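Local coordinates for protein putative esterase (Sulfolobus solfataricus P2, PDB 2RAU) that probably hydrolyses ester bonds as a lipase or esterase of the alpha/beta-hydrolase family, and binds calcium, at residues N95-D100 with K138-Q143. Sequence-based numbering, arbitrary orientation. Where two conformers were deposited one is given.
Sequences NVYTID and KRDSGQ. With CA (calcium ion), chain C.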
ATOM      1  N   ASN A  95     -16.001   4.971   7.235  1.00 24.43           N
ATOM      2  CA  ASN A  95     -14.913   4.857   8.183  1.00 25.37           C
ATOM      3  C   ASN A  95     -13.837   4.092   7.395  1.00 25.67           C
ATOM      4  O   ASN A  95     -14.054   2.951   6.993  1.00 25.06           O
ATOM      5  CB  ASN A  95     -15.264   4.056   9.434  1.00 26.05           C
ATOM      6  CG  ASN A  95     -16.227   4.762  10.372  1.00 25.09           C
ATOM      7  OD1 ASN A  95     -16.075   5.964  10.663  1.00 27.59           O
ATOM      8  ND2 ASN A  95     -17.233   4.023  10.834  1.00 24.39           N
ATOM      9  N   VAL A  96     -12.683   4.706   7.205  1.00 25.99           N
ATOM     10  CA  VAL A  96     -11.592   4.076   6.455  1.00 24.11           C
ATOM     11  C   VAL A  96     -10.391   3.920   7.371  1.00 25.72           C
ATOM     12  O   VAL A  96     -10.034   4.829   8.065  1.00 26.89           O
ATOM     13  CB  VAL A  96     -11.200   4.882   5.185  1.00 25.15           C
ATOM     14  CG1 VAL A  96     -10.193   4.069   4.296  1.00 26.78           C
ATOM     15  CG2 VAL A  96     -12.528   5.300   4.404  1.00 24.42           C
ATOM     16  N   TYR A  97      -9.781   2.744   7.340  1.00 24.61           N
ATOM     17  CA  TYR A  97      -8.692   2.414   8.199  1.00 24.93           C
ATOM     18  C   TYR A  97      -7.553   1.928   7.352  1.00 24.42           C
ATOM     19  O   TYR A  97      -7.746   1.408   6.250  1.00 24.70           O
ATOM     20  CB  TYR A  97      -9.081   1.271   9.162  1.00 24.58           C
ATOM     21  CG  TYR A  97     -10.275   1.521  10.069  1.00 25.43           C
ATOM     22  CD1 TYR A  97     -11.580   1.302   9.622  1.00 22.94           C
ATOM     23  CD2 TYR A  97     -10.102   1.912  11.375  1.00 24.19           C
ATOM     24  CE1 TYR A  97     -12.679   1.466  10.465  1.00 22.73           C
ATOM     25  CE2 TYR A  97     -11.211   2.079  12.238  1.00 26.38           C
ATOM     26  CZ  TYR A  97     -12.490   1.859  11.767  1.00 23.03           C
ATOM     27  OH  TYR A  97     -13.531   1.995  12.660  1.00 24.71           O
ATOM     28  N   THR A  98      -6.331   2.079   7.863  0.50 26.22           N
ATOM     29  CA  THR A  98      -5.168   1.592   7.156  0.50 24.08           C
ATOM     30  C   THR A  98      -4.023   1.376   8.161  0.50 24.23           C
ATOM     31  O   THR A  98      -3.872   2.111   9.114  0.50 23.57           O
ATOM     32  CB  THR A  98      -4.786   2.502   5.949  0.50 26.52           C
ATOM     33  OG1 THR A  98      -3.660   1.938   5.247  0.50 17.63           O
ATOM     34  CG2 THR A  98      -4.510   3.977   6.393  0.50 21.23           C
ATOM     35  N   ILE A  99      -3.213   0.374   7.867  1.00 25.07           N
ATOM     36  CA  ILE A  99      -2.204  -0.206   8.766  1.00 25.46           C
ATOM     37  C   ILE A  99      -0.788   0.207   8.375  1.00 25.61           C
ATOM     38  O   ILE A  99      -0.454   0.284   7.170  1.00 25.70           O
ATOM     39  CB  ILE A  99      -2.332  -1.762   8.730  1.00 25.46           C
ATOM     40  CG1 ILE A  99      -1.316  -2.420   9.675  1.00 27.67           C
ATOM     41  CG2 ILE A  99      -2.197  -2.311   7.295  1.00 25.83           C
ATOM     42  CD1 ILE A  99      -1.430  -4.027   9.853  1.00 24.08           C
ATOM     43  N   ASP A 100      -0.011   0.552   9.412  1.00 25.58           N
ATOM     44  CA  ASP A 100       1.413   0.705   9.339  1.00 25.41           C
ATOM     45  C   ASP A 100       2.018  -0.646   9.744  1.00 27.34           C
ATOM     46  O   ASP A 100       1.851  -1.116  10.871  1.00 27.53           O
ATOM     47  CB  ASP A 100       1.943   1.772  10.248  1.00 25.10           C
ATOM     48  CG  ASP A 100       1.405   3.142   9.930  1.00 27.01           C
ATOM     49  OD1 ASP A 100       1.281   3.471   8.739  1.00 28.82           O
ATOM     50  OD2 ASP A 100       1.178   3.939  10.858  1.00 29.20           O
ATOM     51  N   LYS A 138     -13.552  -4.065  14.142  1.00 24.80           N
ATOM     52  CA  LYS A 138     -14.886  -4.591  14.384  1.00 26.38           C
ATOM     53  C   LYS A 138     -15.526  -3.918  15.591  1.00 23.13           C
ATOM     54  O   LYS A 138     -16.711  -3.544  15.557  1.00 26.47           O
ATOM     55  CB  LYS A 138     -14.852  -6.104  14.574  1.00 24.43           C
ATOM     56  CG  LYS A 138     -14.502  -6.908  13.357  1.00 26.76           C
ATOM     57  CD  LYS A 138     -14.753  -8.381  13.693  1.00 32.71           C
ATOM     58  CE  LYS A 138     -14.425  -9.253  12.553  1.00 34.83           C
ATOM     59  NZ  LYS A 138     -15.096 -10.565  12.695  1.00 26.97           N
ATOM     60  N   ARG A 139     -14.751  -3.768  16.660  1.00 22.27           N
ATOM     61  CA  ARG A 139     -15.226  -3.123  17.849  1.00 22.96           C
ATOM     62  C   ARG A 139     -15.374  -1.609  17.670  1.00 22.22           C
ATOM     63  O   ARG A 139     -16.374  -1.020  18.116  1.00 23.21           O
ATOM     64  CB  ARG A 139     -14.300  -3.430  19.033  1.00 22.50           C
ATOM     65  CG  ARG A 139     -14.878  -2.920  20.338  1.00 22.79           C
ATOM     66  CD  ARG A 139     -14.028  -3.271  21.523  1.00 24.15           C
ATOM     67  NE  ARG A 139     -14.760  -2.978  22.752  1.00 25.83           N
ATOM     68  CZ  ARG A 139     -14.217  -2.505  23.867  1.00 30.19           C
ATOM     69  NH1 ARG A 139     -12.925  -2.190  23.919  1.00 33.45           N
ATOM     70  NH2 ARG A 139     -14.971  -2.291  24.921  1.00 29.44           N
ATOM     71  N   ASP A 140     -14.384  -0.970  17.072  1.00 24.45           N
ATOM     72  CA  ASP A 140     -14.466   0.457  16.829  1.00 22.96           C
ATOM     73  C   ASP A 140     -15.632   0.911  15.904  1.00 23.63           C
ATOM     74  O   ASP A 140     -16.294   1.894  16.186  1.00 24.96           O
ATOM     75  CB  ASP A 140     -13.164   0.940  16.232  1.00 24.72           C
ATOM     76  CG  ASP A 140     -13.098   2.462  16.123  1.00 27.51           C
ATOM     77  OD1 ASP A 140     -13.033   3.092  17.191  1.00 27.57           O
ATOM     78  OD2 ASP A 140     -13.119   3.002  15.000  1.00 24.61           O
ATOM     79  N   SER A 141     -15.843   0.189  14.806  1.00 22.72           N
ATOM     80  CA  SER A 141     -16.849   0.517  13.800  1.00 25.63           C
ATOM     81  C   SER A 141     -18.195  -0.120  14.048  1.00 26.70           C
ATOM     82  O   SER A 141     -19.218   0.278  13.481  1.00 26.26           O
ATOM     83  CB  SER A 141     -16.368  -0.013  12.478  1.00 23.93           C
ATOM     84  OG  SER A 141     -16.383  -1.402  12.459  1.00 25.59           O
ATOM     85  N   GLY A 142     -18.207  -1.152  14.880  1.00 25.36           N
ATOM     86  CA  GLY A 142     -19.387  -1.924  15.075  1.00 24.33           C
ATOM     87  C   GLY A 142     -19.733  -2.916  13.991  1.00 27.44           C
ATOM     88  O   GLY A 142     -20.750  -3.519  14.092  1.00 23.90           O
ATOM     89  N   GLN A 143     -18.890  -3.151  12.994  1.00 24.97           N
ATOM     90  CA  GLN A 143     -19.202  -4.061  11.907  1.00 23.32           C
ATOM     91  C   GLN A 143     -18.741  -5.468  12.282  1.00 26.62           C
ATOM     92  O   GLN A 143     -17.709  -5.619  12.891  1.00 28.58           O
ATOM     93  CB  GLN A 143     -18.502  -3.552  10.658  1.00 27.27           C
ATOM     94  CG  GLN A 143     -19.047  -2.221  10.106  1.00 21.63           C
ATOM     95  CD  GLN A 143     -20.474  -2.370   9.650  1.00 25.80           C
ATOM     96  OE1 GLN A 143     -20.792  -3.268   8.893  1.00 27.18           O
ATOM     97  NE2 GLN A 143     -21.338  -1.548  10.172  1.00 28.30           N
TER
HETATM   98 CA    CA C 355     -22.284  -5.090  15.012  1.00 34.93          CA
HETATM   99  O   HOH W   1     -19.171   3.407  13.119  1.00 39.49           O
HETATM  100  O   HOH W   2     -24.510  -6.134  15.527  1.00 29.50           O
HETATM  101  O   HOH W   3     -20.565  -5.083  17.036  1.00 35.56           O
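Tyr97, on strand 94-100 of the central sheet of an alpha/beta-hydrolase fold, reaches across to Asp140 and Ser141 at the C-terminal end of helix 123-141, which packs against that sheet. The main polar link is a hydrogen bond from Tyr97 OH to Asp140 OD2, 2.6 Å long. The carboxylate oxygen lies in the ring plane at the hydroxyl edge and accepts through its anti lone pair, the carboxylate standing nearly perpendicular to the ring (84°). With chi1 at -172°, the CG of Asp140 points away from its own backbone nitrogen, which swings the carboxylate out to the phenol hydroxyl; Lys42 of strand 37-45 forms a salt bridge with the same OD2, so one oxygen serves two partners. Tyrosine suits its place by spanning from sheet to helix while ending in a donor. A phenylalanine here would probably leave Asp140 OD2 with Lys42 but without its phenol donor, and the ring's outer end less firmly fixed.

Van der Waals contact is slight: Ser141 CB lies 3.5 Å from Tyr97 OH, serine being short enough to let the phenol oxygen come up against its CB. A water joins Asn95 and Ser141, donating to Ser141 O and accepting a weak bond from Asn95 ND2, which also bonds to Asp51 O.

At the end of the helix Ser141 forms an ST turn, its OG accepting from Gln143 N at 3.1 Å, while that hydroxyl also bonds to Ile137 O. Gly142 then leaves the helix with positive phi (77°), where any CB would be jammed against the carbonyl O of Ser141, so that glycine fits here, and its own O binds calcium at 2.4 Å, alongside Glu144 OE2.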